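Local coordinates for vanadium-dependent bromoperoxidase (Corallina officinalis, PDB 1QHB), which catalyses the hydrogen peroxide-dependent bromination of organic substrates with a vanadate cofactor and assembles as a homododecamer, at residues A[157-160]-A[161-165]; A[216-219]-A[220-224]; A[445-448]-A[449-453]; A[170-173]-A[174-177]. All coordinates share one frame; numbering follows the deposited sequence.

Contact 1 of 4, residues A[157-160]-A[161-165]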
ATOM      1  N   ALA A 157      26.429 -47.917 -20.329  1.00 12.67           N
ATOM      2  CA  ALA A 157      27.124 -47.268 -21.429  1.00 11.27           C
ATOM      3  C   ALA A 157      28.025 -46.134 -20.970  1.00 13.27           C
ATOM      4  O   ALA A 157      29.013 -45.893 -21.642  1.00 14.66           O
ATOM      5  CB  ALA A 157      26.094 -46.642 -22.393  1.00 10.28           C
ATOM      6  N   GLU A 158      27.680 -45.298 -19.997  1.00 13.66           N
ATOM      7  CA  GLU A 158      28.513 -44.229 -19.519  1.00 13.23           C
ATOM      8  C   GLU A 158      29.801 -44.809 -18.916  1.00 13.73           C
ATOM      9  O   GLU A 158      30.860 -44.191 -19.150  1.00 13.16           O
ATOM     10  CB  GLU A 158      27.769 -43.444 -18.417  1.00  7.45           C
ATOM     11  CG  GLU A 158      26.716 -42.510 -19.078  1.00 11.63           C
ATOM     12  CD  GLU A 158      26.033 -41.604 -18.096  1.00 14.58           C
ATOM     13  OE1 GLU A 158      25.984 -41.870 -16.859  1.00 12.41           O
ATOM     14  OE2 GLU A 158      25.510 -40.560 -18.538  1.00 13.89           O
ATOM     15  N   MET A 159      29.688 -45.870 -18.104  1.00 11.15           N
ATOM     16  CA  MET A 159      30.891 -46.454 -17.515  1.00 13.09           C
ATOM     17  C   MET A 159      31.787 -47.098 -18.576  1.00 13.44           C
ATOM     18  O   MET A 159      33.000 -46.878 -18.573  1.00 15.62           O
ATOM     19  CB  MET A 159      30.604 -47.471 -16.423  1.00  9.81           C
ATOM     20  CG  MET A 159      30.115 -46.869 -15.121  1.00 11.77           C
ATOM     21  SD  MET A 159      31.186 -45.571 -14.493  1.00 11.37           S
ATOM     22  CE  MET A 159      32.637 -46.454 -13.977  1.00  6.56           C
ATOM     23  N   ALA A 160      31.215 -47.785 -19.553  1.00 14.41           N
ATOM     24  CA  ALA A 160      32.008 -48.405 -20.634  1.00 13.06           C
ATOM     25  C   ALA A 160      32.816 -47.331 -21.338  1.00 12.85           C
ATOM     26  O   ALA A 160      34.017 -47.478 -21.544  1.00 14.13           O
ATOM     27  CB  ALA A 160      31.125 -49.082 -21.673  1.00  9.45           C
ATOM     28  N   GLU A 161      32.108 -46.208 -21.653  1.00 11.56           N
ATOM     29  CA  GLU A 161      32.812 -45.116 -22.315  1.00 11.95           C
ATOM     30  C   GLU A 161      33.924 -44.543 -21.478  1.00 11.95           C
ATOM     31  O   GLU A 161      34.987 -44.204 -22.045  1.00 13.71           O
ATOM     32  CB  GLU A 161      31.799 -44.036 -22.702  1.00 11.14           C
ATOM     33  CG  GLU A 161      32.444 -42.753 -23.237  1.00 11.46           C
ATOM     34  CD  GLU A 161      31.382 -41.770 -23.670  1.00 20.84           C
ATOM     35  OE1 GLU A 161      30.616 -41.380 -22.761  1.00 14.44           O
ATOM     36  OE2 GLU A 161      31.353 -41.427 -24.872  1.00 16.43           O
ATOM     37  N   LEU A 162      33.782 -44.424 -20.168  1.00 12.36           N
ATOM     38  CA  LEU A 162      34.850 -43.871 -19.323  1.00 12.21           C
ATOM     39  C   LEU A 162      36.018 -44.817 -19.176  1.00 12.50           C
ATOM     40  O   LEU A 162      37.168 -44.333 -19.004  1.00 14.53           O
ATOM     41  CB  LEU A 162      34.353 -43.572 -17.892  1.00 10.71           C
ATOM     42  CG  LEU A 162      33.266 -42.522 -17.731  1.00 21.20           C
ATOM     43  CD1 LEU A 162      32.840 -42.336 -16.284  1.00 14.01           C
ATOM     44  CD2 LEU A 162      33.718 -41.205 -18.326  1.00 12.68           C
ATOM     45  N   TYR A 163      35.758 -46.128 -19.096  1.00  8.99           N
ATOM     46  CA  TYR A 163      36.894 -47.080 -18.989  1.00 12.03           C
ATOM     47  C   TYR A 163      37.696 -47.062 -20.288  1.00 10.61           C
ATOM     48  O   TYR A 163      38.934 -47.068 -20.303  1.00 14.09           O
ATOM     49  CB  TYR A 163      36.378 -48.503 -18.775  1.00  9.85           C
ATOM     50  CG  TYR A 163      36.157 -48.900 -17.320  1.00  8.74           C
ATOM     51  CD1 TYR A 163      37.214 -49.128 -16.466  1.00  7.61           C
ATOM     52  CD2 TYR A 163      34.889 -49.156 -16.860  1.00 10.44           C
ATOM     53  CE1 TYR A 163      37.042 -49.511 -15.150  1.00  8.84           C
ATOM     54  CE2 TYR A 163      34.674 -49.556 -15.554  1.00  8.03           C
ATOM     55  CZ  TYR A 163      35.750 -49.711 -14.719  1.00 10.11           C
ATOM     56  OH  TYR A 163      35.502 -50.089 -13.421  1.00 10.33           O
ATOM     57  N   LEU A 164      37.065 -46.958 -21.429  1.00  9.79           N
ATOM     58  CA  LEU A 164      37.759 -46.911 -22.720  1.00 13.25           C
ATOM     59  C   LEU A 164      38.519 -45.610 -22.892  1.00 16.00           C
ATOM     60  O   LEU A 164      39.625 -45.623 -23.463  1.00 19.25           O
ATOM     61  CB  LEU A 164      36.807 -47.144 -23.889  1.00 11.74           C
ATOM     62  CG  LEU A 164      36.284 -48.591 -23.887  1.00 13.50           C
ATOM     63  CD1 LEU A 164      34.990 -48.661 -24.653  1.00 11.41           C
ATOM     64  CD2 LEU A 164      37.341 -49.532 -24.514  1.00 10.67           C
ATOM     65  N   MET A 165      38.003 -44.508 -22.311  1.00 14.18           N
ATOM     66  CA  MET A 165      38.733 -43.259 -22.396  1.00 14.87           C
ATOM     67  C   MET A 165      39.991 -43.396 -21.544  1.00 12.43           C
ATOM     68  O   MET A 165      40.996 -42.858 -21.928  1.00 13.73           O
ATOM     69  CB  MET A 165      37.967 -42.077 -21.851  1.00 13.50           C
ATOM     70  CG  MET A 165      36.849 -41.623 -22.779  1.00 11.72           C
ATOM     71  SD  MET A 165      35.839 -40.456 -21.837  1.00  9.92           S
ATOM     72  CE  MET A 165      34.973 -39.679 -23.209  1.00 12.75           C
TER
HETATM   73  O   HOH W   1      30.453 -41.149 -20.013  1.00 15.91           O
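Met159 leans forward along its helix to meet two side chains of the following turn, Leu162 and Tyr163. Its CG stands anti to the carbonyl carbon (chi1 -73°), and further bends at chi2 and chi3 bring the thioether back toward the next turn. SD thereby comes to 4.1 Å from Leu162 CD1, and the terminal CE reaches 4.0 Å from Tyr163 CE2. Both approaches are oblique, thioether against a leucine methyl and a ring carbon. The segment illustrates alpha-helical i to i+3 and i to i+4 packing within helix 153-167, a buried helix of this haloperoxidase; the side chain of Leu162 lies about 6 Å from that of His551, a probable vanadate ligand. Beneath the side chains the backbone bonds run i+4 to i, the shortest being Tyr163 N to Met159 O at 2.9 Å. Glu161 is turned differently, CG anti to the backbone N (chi1 172°) and the chain extended. A water joins its carboxylate to the preceding turn, donating to Glu161 OE1 at 2.8 Å and to Glu158 O at 3.2 Å. Glu161 OE2 forms a salt bridge with Arg215, while the carboxylate of Glu158 is held by Arg404 and Ser554.

Contact 2 of 4, residues A[216-219]-A[220-224]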
ATOM      1  N   GLY A 216      23.217 -42.533 -30.566  1.00 15.43           N
ATOM      2  CA  GLY A 216      23.083 -43.689 -31.446  1.00 15.47           C
ATOM      3  C   GLY A 216      24.463 -44.319 -31.660  1.00 18.19           C
ATOM      4  O   GLY A 216      25.434 -44.222 -30.927  1.00 19.31           O
ATOM      5  N   GLU A 217      24.603 -44.964 -32.806  1.00 18.72           N
ATOM      6  CA  GLU A 217      25.734 -45.740 -33.230  1.00 21.70           C
ATOM      7  C   GLU A 217      27.052 -44.984 -33.095  1.00 20.95           C
ATOM      8  O   GLU A 217      27.231 -43.848 -33.507  1.00 19.64           O
ATOM      9  CB  GLU A 217      25.468 -46.191 -34.670  1.00 25.89           C
ATOM     10  CG  GLU A 217      26.426 -47.297 -35.104  1.00 52.04           C
ATOM     11  CD  GLU A 217      26.496 -47.511 -36.605  1.00 60.26           C
ATOM     12  OE1 GLU A 217      25.786 -46.831 -37.371  1.00 62.20           O
ATOM     13  OE2 GLU A 217      27.298 -48.382 -37.017  1.00 67.76           O
ATOM     14  N   VAL A 218      28.016 -45.669 -32.468  1.00 18.57           N
ATOM     15  CA  VAL A 218      29.320 -45.041 -32.317  1.00 17.43           C
ATOM     16  C   VAL A 218      30.162 -45.302 -33.563  1.00 20.89           C
ATOM     17  O   VAL A 218      30.161 -46.422 -34.068  1.00 22.66           O
ATOM     18  CB  VAL A 218      30.001 -45.630 -31.080  1.00 19.24           C
ATOM     19  CG1 VAL A 218      31.353 -44.985 -30.825  1.00 11.37           C
ATOM     20  CG2 VAL A 218      29.023 -45.493 -29.915  1.00 10.42           C
ATOM     21  N   THR A 219      30.828 -44.287 -34.069  1.00 18.03           N
ATOM     22  CA  THR A 219      31.691 -44.381 -35.225  1.00 18.94           C
ATOM     23  C   THR A 219      33.006 -43.675 -34.850  1.00 18.47           C
ATOM     24  O   THR A 219      33.067 -42.954 -33.846  1.00 19.90           O
ATOM     25  CB  THR A 219      31.118 -43.639 -36.444  1.00 20.86           C
ATOM     26  OG1 THR A 219      31.034 -42.249 -36.053  1.00 25.24           O
ATOM     27  CG2 THR A 219      29.738 -44.072 -36.902  1.00 18.04           C
ATOM     28  N   VAL A 220      34.040 -43.753 -35.674  1.00 19.63           N
ATOM     29  CA  VAL A 220      35.288 -43.049 -35.426  1.00 20.81           C
ATOM     30  C   VAL A 220      35.024 -41.538 -35.398  1.00 19.35           C
ATOM     31  O   VAL A 220      35.683 -40.833 -34.639  1.00 20.72           O
ATOM     32  CB  VAL A 220      36.367 -43.256 -36.525  1.00 29.50           C
ATOM     33  CG1 VAL A 220      37.696 -42.619 -36.107  1.00 28.79           C
ATOM     34  CG2 VAL A 220      36.595 -44.714 -36.800  1.00 33.86           C
ATOM     35  N   GLY A 221      34.080 -41.039 -36.174  1.00 18.41           N
ATOM     36  CA  GLY A 221      33.741 -39.640 -36.269  1.00 16.82           C
ATOM     37  C   GLY A 221      32.988 -39.081 -35.102  1.00 19.59           C
ATOM     38  O   GLY A 221      32.944 -37.857 -34.980  1.00 20.47           O
ATOM     39  N   ASN A 222      32.382 -39.903 -34.265  1.00 18.24           N
ATOM     40  CA  ASN A 222      31.704 -39.333 -33.086  1.00 18.18           C
ATOM     41  C   ASN A 222      32.279 -39.903 -31.795  1.00 17.18           C
ATOM     42  O   ASN A 222      31.798 -39.543 -30.706  1.00 17.66           O
ATOM     43  CB  ASN A 222      30.211 -39.530 -33.185  1.00 10.14           C
ATOM     44  CG  ASN A 222      29.704 -40.919 -33.068  1.00 16.80           C
ATOM     45  OD1 ASN A 222      30.303 -41.796 -32.485  1.00 13.03           O
ATOM     46  ND2 ASN A 222      28.539 -41.126 -33.672  1.00 16.81           N
ATOM     47  N   LEU A 223      33.307 -40.731 -31.905  1.00 16.09           N
ATOM     48  CA  LEU A 223      33.889 -41.372 -30.730  1.00 13.43           C
ATOM     49  C   LEU A 223      34.418 -40.360 -29.737  1.00 16.17           C
ATOM     50  O   LEU A 223      35.266 -39.471 -29.984  1.00 15.47           O
ATOM     51  CB  LEU A 223      34.987 -42.374 -31.107  1.00  8.60           C
ATOM     52  CG  LEU A 223      35.690 -43.127 -29.995  1.00 15.62           C
ATOM     53  CD1 LEU A 223      34.819 -44.202 -29.339  1.00 10.83           C
ATOM     54  CD2 LEU A 223      36.927 -43.823 -30.561  1.00 17.94           C
ATOM     55  N   PHE A 224      33.898 -40.472 -28.511  1.00 11.57           N
ATOM     56  CA  PHE A 224      34.310 -39.586 -27.414  1.00 11.28           C
ATOM     57  C   PHE A 224      33.955 -38.129 -27.625  1.00 13.38           C
ATOM     58  O   PHE A 224      34.579 -37.232 -27.026  1.00 13.19           O
ATOM     59  CB  PHE A 224      35.823 -39.757 -27.170  1.00 11.35           C
ATOM     60  CG  PHE A 224      36.307 -41.134 -26.757  1.00 13.55           C
ATOM     61  CD1 PHE A 224      35.489 -42.099 -26.218  1.00  9.45           C
ATOM     62  CD2 PHE A 224      37.656 -41.459 -26.925  1.00 12.19           C
ATOM     63  CE1 PHE A 224      35.963 -43.343 -25.865  1.00 15.11           C
ATOM     64  CE2 PHE A 224      38.150 -42.690 -26.549  1.00 11.47           C
ATOM     65  CZ  PHE A 224      37.307 -43.641 -26.018  1.00 12.66           C
TER
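Asn222 reaches back over Thr219 to Glu217, and its side chain shows how one amide can brace a loop turn. From CB, which lies 4.0 Å from Thr219 OG1, the chain folds inward: CG sits between its own backbone N and carbonyl carbon (chi1 69°), and this brings it to 3.5 Å from the same hydroxyl oxygen. The two ends of the amide then divide. OD1 accepts the backbone N-H of Thr219 at 3.0 Å, the donor standing well above the carbonyl plane, whereas ND2 donates almost straight to Glu217 O at 3.0 Å (176°), with that oxygen in the amide plane. Next to these bonds, a type I beta turn with Val220 and Gly221 at its corners is closed by Asn222 N to Thr219 O, 3.2 Å. An alanine here, lacking the amide, is likely to leave the extended segment 217-219 freer to shift, since the N-H of Thr219 and the carbonyl of Glu217 lose their partner. On the apolar side Val218 CG1 meets Leu223 CD1 at 3.9 Å. This loop follows helix 208-213: Val218, Val220 and Leu223 pack on helix 182-192, and Phe224 reaches helix 153-167.

Contact 3 of 4, residues A[445-448]-A[449-453]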
ATOM      1  N   SER A 445      41.269 -53.689 -18.512  1.00 19.36           N
ATOM      2  CA  SER A 445      41.584 -52.721 -17.449  1.00 19.10           C
ATOM      3  C   SER A 445      42.299 -53.395 -16.320  1.00 16.64           C
ATOM      4  O   SER A 445      43.267 -52.827 -15.771  1.00 16.16           O
ATOM      5  CB  SER A 445      40.236 -52.065 -17.100  1.00 28.99           C
ATOM      6  OG  SER A 445      40.101 -51.774 -15.734  1.00 27.52           O
ATOM      7  N   ALA A 446      41.912 -54.614 -15.898  1.00 16.26           N
ATOM      8  CA  ALA A 446      42.665 -55.308 -14.832  1.00 18.92           C
ATOM      9  C   ALA A 446      44.121 -55.472 -15.234  1.00 17.47           C
ATOM     10  O   ALA A 446      45.045 -55.308 -14.449  1.00 20.63           O
ATOM     11  CB  ALA A 446      42.091 -56.713 -14.589  1.00 16.13           C
ATOM     12  N   SER A 447      44.370 -55.738 -16.515  1.00 17.23           N
ATOM     13  CA  SER A 447      45.727 -55.954 -17.023  1.00 21.30           C
ATOM     14  C   SER A 447      46.459 -54.637 -17.037  1.00 21.14           C
ATOM     15  O   SER A 447      47.568 -54.533 -16.526  1.00 23.13           O
ATOM     16  CB  SER A 447      45.608 -56.643 -18.380  1.00 26.03           C
ATOM     17  OG  SER A 447      46.804 -56.512 -19.139  1.00 48.83           O
ATOM     18  N   SER A 448      45.787 -53.553 -17.460  1.00 22.13           N
ATOM     19  CA  SER A 448      46.475 -52.244 -17.397  1.00 18.56           C
ATOM     20  C   SER A 448      46.729 -51.861 -15.944  1.00 17.38           C
ATOM     21  O   SER A 448      47.797 -51.335 -15.686  1.00 18.78           O
ATOM     22  CB  SER A 448      45.648 -51.196 -18.147  1.00 21.07           C
ATOM     23  OG  SER A 448      46.184 -49.882 -17.960  1.00 29.53           O
ATOM     24  N   ASN A 449      45.792 -52.074 -15.017  1.00 15.21           N
ATOM     25  CA  ASN A 449      45.993 -51.700 -13.623  1.00 18.14           C
ATOM     26  C   ASN A 449      47.079 -52.534 -12.941  1.00 20.24           C
ATOM     27  O   ASN A 449      47.806 -52.033 -12.061  1.00 20.80           O
ATOM     28  CB  ASN A 449      44.670 -51.858 -12.873  1.00 14.64           C
ATOM     29  CG  ASN A 449      43.641 -50.796 -13.245  1.00 21.50           C
ATOM     30  OD1 ASN A 449      43.966 -49.844 -13.950  1.00 17.85           O
ATOM     31  ND2 ASN A 449      42.388 -50.853 -12.832  1.00 12.82           N
ATOM     32  N   GLU A 450      47.211 -53.821 -13.319  1.00 19.71           N
ATOM     33  CA  GLU A 450      48.286 -54.637 -12.730  1.00 22.39           C
ATOM     34  C   GLU A 450      49.638 -54.016 -13.099  1.00 18.52           C
ATOM     35  O   GLU A 450      50.433 -53.777 -12.167  1.00 18.17           O
ATOM     36  CB  GLU A 450      48.220 -56.090 -13.161  1.00 28.41           C
ATOM     37  CG  GLU A 450      49.378 -56.939 -12.649  1.00 44.82           C
ATOM     38  CD  GLU A 450      49.306 -58.380 -13.115  1.00 60.28           C
ATOM     39  OE1 GLU A 450      48.671 -58.672 -14.154  1.00 67.96           O
ATOM     40  OE2 GLU A 450      49.901 -59.244 -12.429  1.00 72.39           O
ATOM     41  N   LYS A 451      49.773 -53.611 -14.391  1.00 17.68           N
ATOM     42  CA  LYS A 451      51.053 -52.959 -14.705  1.00 20.93           C
ATOM     43  C   LYS A 451      51.240 -51.692 -13.928  1.00 21.95           C
ATOM     44  O   LYS A 451      52.346 -51.408 -13.470  1.00 24.41           O
ATOM     45  CB  LYS A 451      51.131 -52.619 -16.206  1.00 24.21           C
ATOM     46  CG  LYS A 451      51.020 -53.835 -17.101  1.00 42.22           C
ATOM     47  CD  LYS A 451      50.707 -53.393 -18.528  1.00 53.67           C
ATOM     48  CE  LYS A 451      50.528 -54.624 -19.411  1.00 64.51           C
ATOM     49  NZ  LYS A 451      50.690 -54.293 -20.854  1.00 74.18           N
ATOM     50  N   GLN A 452      50.192 -50.871 -13.791  1.00 21.86           N
ATOM     51  CA  GLN A 452      50.377 -49.620 -13.010  1.00 18.14           C
ATOM     52  C   GLN A 452      50.762 -49.954 -11.590  1.00 15.02           C
ATOM     53  O   GLN A 452      51.697 -49.388 -11.018  1.00 17.23           O
ATOM     54  CB  GLN A 452      49.061 -48.809 -13.075  1.00 15.72           C
ATOM     55  CG  GLN A 452      49.224 -47.449 -12.403  1.00 11.49           C
ATOM     56  CD  GLN A 452      50.153 -46.503 -13.133  1.00 15.95           C
ATOM     57  OE1 GLN A 452      49.944 -46.131 -14.302  1.00 17.38           O
ATOM     58  NE2 GLN A 452      51.206 -46.067 -12.452  1.00 14.62           N
ATOM     59  N   ASN A 453      50.006 -50.832 -10.921  1.00 14.24           N
ATOM     60  CA  ASN A 453      50.322 -51.197  -9.519  1.00 20.25           C
ATOM     61  C   ASN A 453      51.699 -51.813  -9.331  1.00 21.45           C
ATOM     62  O   ASN A 453      52.365 -51.545  -8.333  1.00 22.00           O
ATOM     63  CB  ASN A 453      49.211 -52.158  -9.079  1.00 16.35           C
ATOM     64  CG  ASN A 453      47.888 -51.388  -8.920  1.00 22.15           C
ATOM     65  OD1 ASN A 453      47.881 -50.151  -8.727  1.00 18.29           O
ATOM     66  ND2 ASN A 453      46.810 -52.151  -8.952  1.00 13.47           N
TER
HETATM   67  O   HOH W   2      45.655 -48.575 -15.847  1.00 22.96           O
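Asn449 N donates to Ser445 O at 2.7 Å with an N-H...O angle of 165°, the shortest backbone bond between these two turns of helix 439-456. The side chain of Asn449 follows the same carbonyl: CG is anti to its own carbonyl carbon (chi1 -72°), which sets it beside the backbone N and 3.3 Å from Ser445 O. From there the amide points two ways. OD1 receives a hydrogen bond at 2.8 Å from a water that also contacts Ser448 OG, and ND2 donates to the carbonyls of Leu466 and Ser464 in the chain beyond the helix. Replacing this residue by a leucine would probably leave those two carbonyls without their donor and the water without its Asn449 acceptor, the segment around 464-466 being less tightly joined to the helix. On another flank Lys451 lies extended beside Ser447, its CG 3.6 Å from Ser447 O and its CE 4.2 Å from Ser447 OG, a contact of the methylene chain rather than of the charge. Ser445 and Ser448 touch helix 153-167. Small hydroxyl side chains next to an amide that serves several partners make this a largely polar helix surface, in which the buried amide of Asn449 is satisfied by a water at OD1 and by loop carbonyls at ND2.

Contact 4 of 4, residues A[170-173]-A[174-177]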
ATOM      1  N   ASP A 170      46.515 -42.148 -23.857  1.00 16.43           N
ATOM      2  CA  ASP A 170      47.743 -41.681 -24.487  1.00 15.80           C
ATOM      3  C   ASP A 170      47.679 -41.777 -25.995  1.00 14.36           C
ATOM      4  O   ASP A 170      48.636 -41.509 -26.697  1.00 20.36           O
ATOM      5  CB  ASP A 170      48.953 -42.364 -23.842  1.00 13.89           C
ATOM      6  CG  ASP A 170      49.047 -41.872 -22.403  1.00 16.66           C
ATOM      7  OD1 ASP A 170      49.238 -40.647 -22.186  1.00 13.94           O
ATOM      8  OD2 ASP A 170      48.868 -42.699 -21.509  1.00 15.05           O
ATOM      9  N   ILE A 171      46.518 -41.952 -26.567  1.00 16.33           N
ATOM     10  CA  ILE A 171      46.248 -41.910 -27.989  1.00 15.08           C
ATOM     11  C   ILE A 171      46.135 -40.454 -28.424  1.00 18.27           C
ATOM     12  O   ILE A 171      45.501 -39.634 -27.738  1.00 17.90           O
ATOM     13  CB  ILE A 171      44.930 -42.653 -28.262  1.00 18.78           C
ATOM     14  CG1 ILE A 171      45.201 -44.159 -28.093  1.00 20.99           C
ATOM     15  CG2 ILE A 171      44.410 -42.393 -29.662  1.00 18.19           C
ATOM     16  CD1 ILE A 171      44.006 -45.053 -28.313  1.00 23.73           C
ATOM     17  N   GLU A 172      46.694 -40.118 -29.591  1.00 13.45           N
ATOM     18  CA  GLU A 172      46.634 -38.799 -30.132  1.00 13.10           C
ATOM     19  C   GLU A 172      45.358 -38.518 -30.900  1.00 15.30           C
ATOM     20  O   GLU A 172      44.978 -39.299 -31.765  1.00 12.83           O
ATOM     21  CB  GLU A 172      47.812 -38.514 -31.111  1.00 12.92           C
ATOM     22  CG  GLU A 172      49.130 -38.693 -30.382  1.00 17.87           C
ATOM     23  CD  GLU A 172      50.350 -38.344 -31.201  1.00 23.34           C
ATOM     24  OE1 GLU A 172      50.272 -37.724 -32.275  1.00 25.22           O
ATOM     25  OE2 GLU A 172      51.457 -38.650 -30.727  1.00 31.32           O
ATOM     26  N   PHE A 173      44.747 -37.361 -30.653  1.00 13.02           N
ATOM     27  CA  PHE A 173      43.543 -37.004 -31.400  1.00 14.79           C
ATOM     28  C   PHE A 173      43.734 -37.094 -32.911  1.00 19.22           C
ATOM     29  O   PHE A 173      42.899 -37.625 -33.644  1.00 18.92           O
ATOM     30  CB  PHE A 173      43.151 -35.559 -31.065  1.00 12.43           C
ATOM     31  CG  PHE A 173      42.578 -35.444 -29.679  1.00 14.63           C
ATOM     32  CD1 PHE A 173      41.346 -36.013 -29.412  1.00 14.86           C
ATOM     33  CD2 PHE A 173      43.261 -34.792 -28.677  1.00 13.42           C
ATOM     34  CE1 PHE A 173      40.799 -35.933 -28.141  1.00 16.90           C
ATOM     35  CE2 PHE A 173      42.682 -34.677 -27.416  1.00 10.67           C
ATOM     36  CZ  PHE A 173      41.482 -35.256 -27.148  1.00 11.56           C
ATOM     37  N   SER A 174      44.861 -36.619 -33.444  1.00 18.57           N
ATOM     38  CA  SER A 174      45.101 -36.671 -34.869  1.00 18.92           C
ATOM     39  C   SER A 174      45.333 -38.071 -35.403  1.00 19.29           C
ATOM     40  O   SER A 174      45.518 -38.202 -36.615  1.00 19.18           O
ATOM     41  CB  SER A 174      46.331 -35.798 -35.204  1.00 21.77           C
ATOM     42  OG  SER A 174      46.013 -34.429 -35.070  1.00 26.03           O
ATOM     43  N   GLU A 175      45.404 -39.101 -34.606  1.00 15.62           N
ATOM     44  CA  GLU A 175      45.671 -40.458 -35.025  1.00 19.23           C
ATOM     45  C   GLU A 175      44.566 -41.433 -34.700  1.00 20.84           C
ATOM     46  O   GLU A 175      44.813 -42.635 -34.618  1.00 23.80           O
ATOM     47  CB  GLU A 175      46.969 -40.935 -34.332  1.00 19.12           C
ATOM     48  CG  GLU A 175      48.154 -40.150 -34.890  1.00 21.47           C
ATOM     49  CD  GLU A 175      49.506 -40.615 -34.367  1.00 32.23           C
ATOM     50  OE1 GLU A 175      49.563 -41.202 -33.275  1.00 34.94           O
ATOM     51  OE2 GLU A 175      50.519 -40.349 -35.059  1.00 36.06           O
ATOM     52  N   PHE A 176      43.345 -40.946 -34.510  1.00 21.20           N
ATOM     53  CA  PHE A 176      42.203 -41.799 -34.225  1.00 23.24           C
ATOM     54  C   PHE A 176      41.942 -42.760 -35.383  1.00 25.20           C
ATOM     55  O   PHE A 176      41.425 -43.858 -35.206  1.00 27.66           O
ATOM     56  CB  PHE A 176      40.953 -40.931 -34.032  1.00 17.07           C
ATOM     57  CG  PHE A 176      40.637 -40.527 -32.634  1.00 18.56           C
ATOM     58  CD1 PHE A 176      41.613 -40.387 -31.671  1.00 18.45           C
ATOM     59  CD2 PHE A 176      39.318 -40.235 -32.289  1.00 17.36           C
ATOM     60  CE1 PHE A 176      41.320 -40.020 -30.366  1.00 19.17           C
ATOM     61  CE2 PHE A 176      39.010 -39.871 -31.002  1.00 15.95           C
ATOM     62  CZ  PHE A 176      39.999 -39.749 -30.051  1.00 22.03           C
ATOM     63  N   ASP A 177      42.157 -42.313 -36.604  1.00 29.09           N
ATOM     64  CA  ASP A 177      41.928 -43.098 -37.804  1.00 35.33           C
ATOM     65  C   ASP A 177      43.221 -43.673 -38.363  1.00 36.55           C
ATOM     66  O   ASP A 177      43.265 -44.200 -39.473  1.00 41.45           O
ATOM     67  CB  ASP A 177      41.207 -42.252 -38.866  1.00 42.91           C
ATOM     68  CG  ASP A 177      40.029 -43.026 -39.444  1.00 61.90           C
ATOM     69  OD1 ASP A 177      39.846 -44.228 -39.130  1.00 65.38           O
ATOM     70  OD2 ASP A 177      39.257 -42.435 -40.235  1.00 71.12           O
TER
HETATM   71  O   HOH W   3      48.359 -42.239 -31.047  1.00 20.11           O
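Glu172 and Glu175 put two carboxylates side by side, pointing the same way, with their planes only 3° apart and stacked. In both, CG is anti to the carbonyl carbon (chi1 -59° in Glu172, -68° in Glu175) and the chain is extended beyond it, which carries the two carboxylates out together. Glu172 OE1 lies 3.7 Å from Glu175 OE1, a like-charge approach that would be costly if both were fully ionised and unscreened. Some of that cost is probably offset from outside: Lys180 forms a salt bridge with Glu175 OE1, and Arg321 makes a long, weak ion pair with Glu172 OE1. Such proximity might raise the affinity of one group for a proton. A water adds a further tie, accepting from Glu172 N at 3.1 Å and donating to Glu175 OE1 at 2.7 Å.

The backbone bonds define the turn. Glu175 N donates to Glu172 O at 2.9 Å, and Phe176 N reaches Phe173 O only weakly at 3.5 Å; with Phe173 and Ser174 in 3-10 geometry, this is a short helical turn in the loop between helix 153-167 and helix 182-192. Ile171, just before the turn, and Phe173, within it, make backbone hydrogen bonds with Ile323 and Arg321 respectively.

Apolar contacts occupy another side. The side chains of Phe173 and Phe176 point the same way, but their rings are oblique, with CD1 of Phe173 4.0 Å from CZ of Phe176. Ile171 CG2 comes to 4.0 Å from Phe176 CE1, and the ring of Phe173 stacks on Tyr236.

In the fold
From the N terminus the order is contact 1, contact 4, contact 2 and contact 3. Contacts 1 and 3 are turns of continuous helices, while contacts 4 and 2 close short turns in loops; they follow in series, and none nests in or crosses another. Their connections are made in space. Helix 153-167, which carries contact 1, is touched by contact 2 through Phe224 CE1 against Met165 CG, 3.6 Å, and by contact 3, on helix 439-456, through Ser445 OG against Tyr163 CE1, 3.9 Å. Contact 4, between helices 153-167 and 182-192, packs Phe176 CE2 against Leu223 O of contact 2 at 3.9 Å. Contacts 2 and 3 do not touch, their centres about 26 Å apart, yet both pack on helix 153-167.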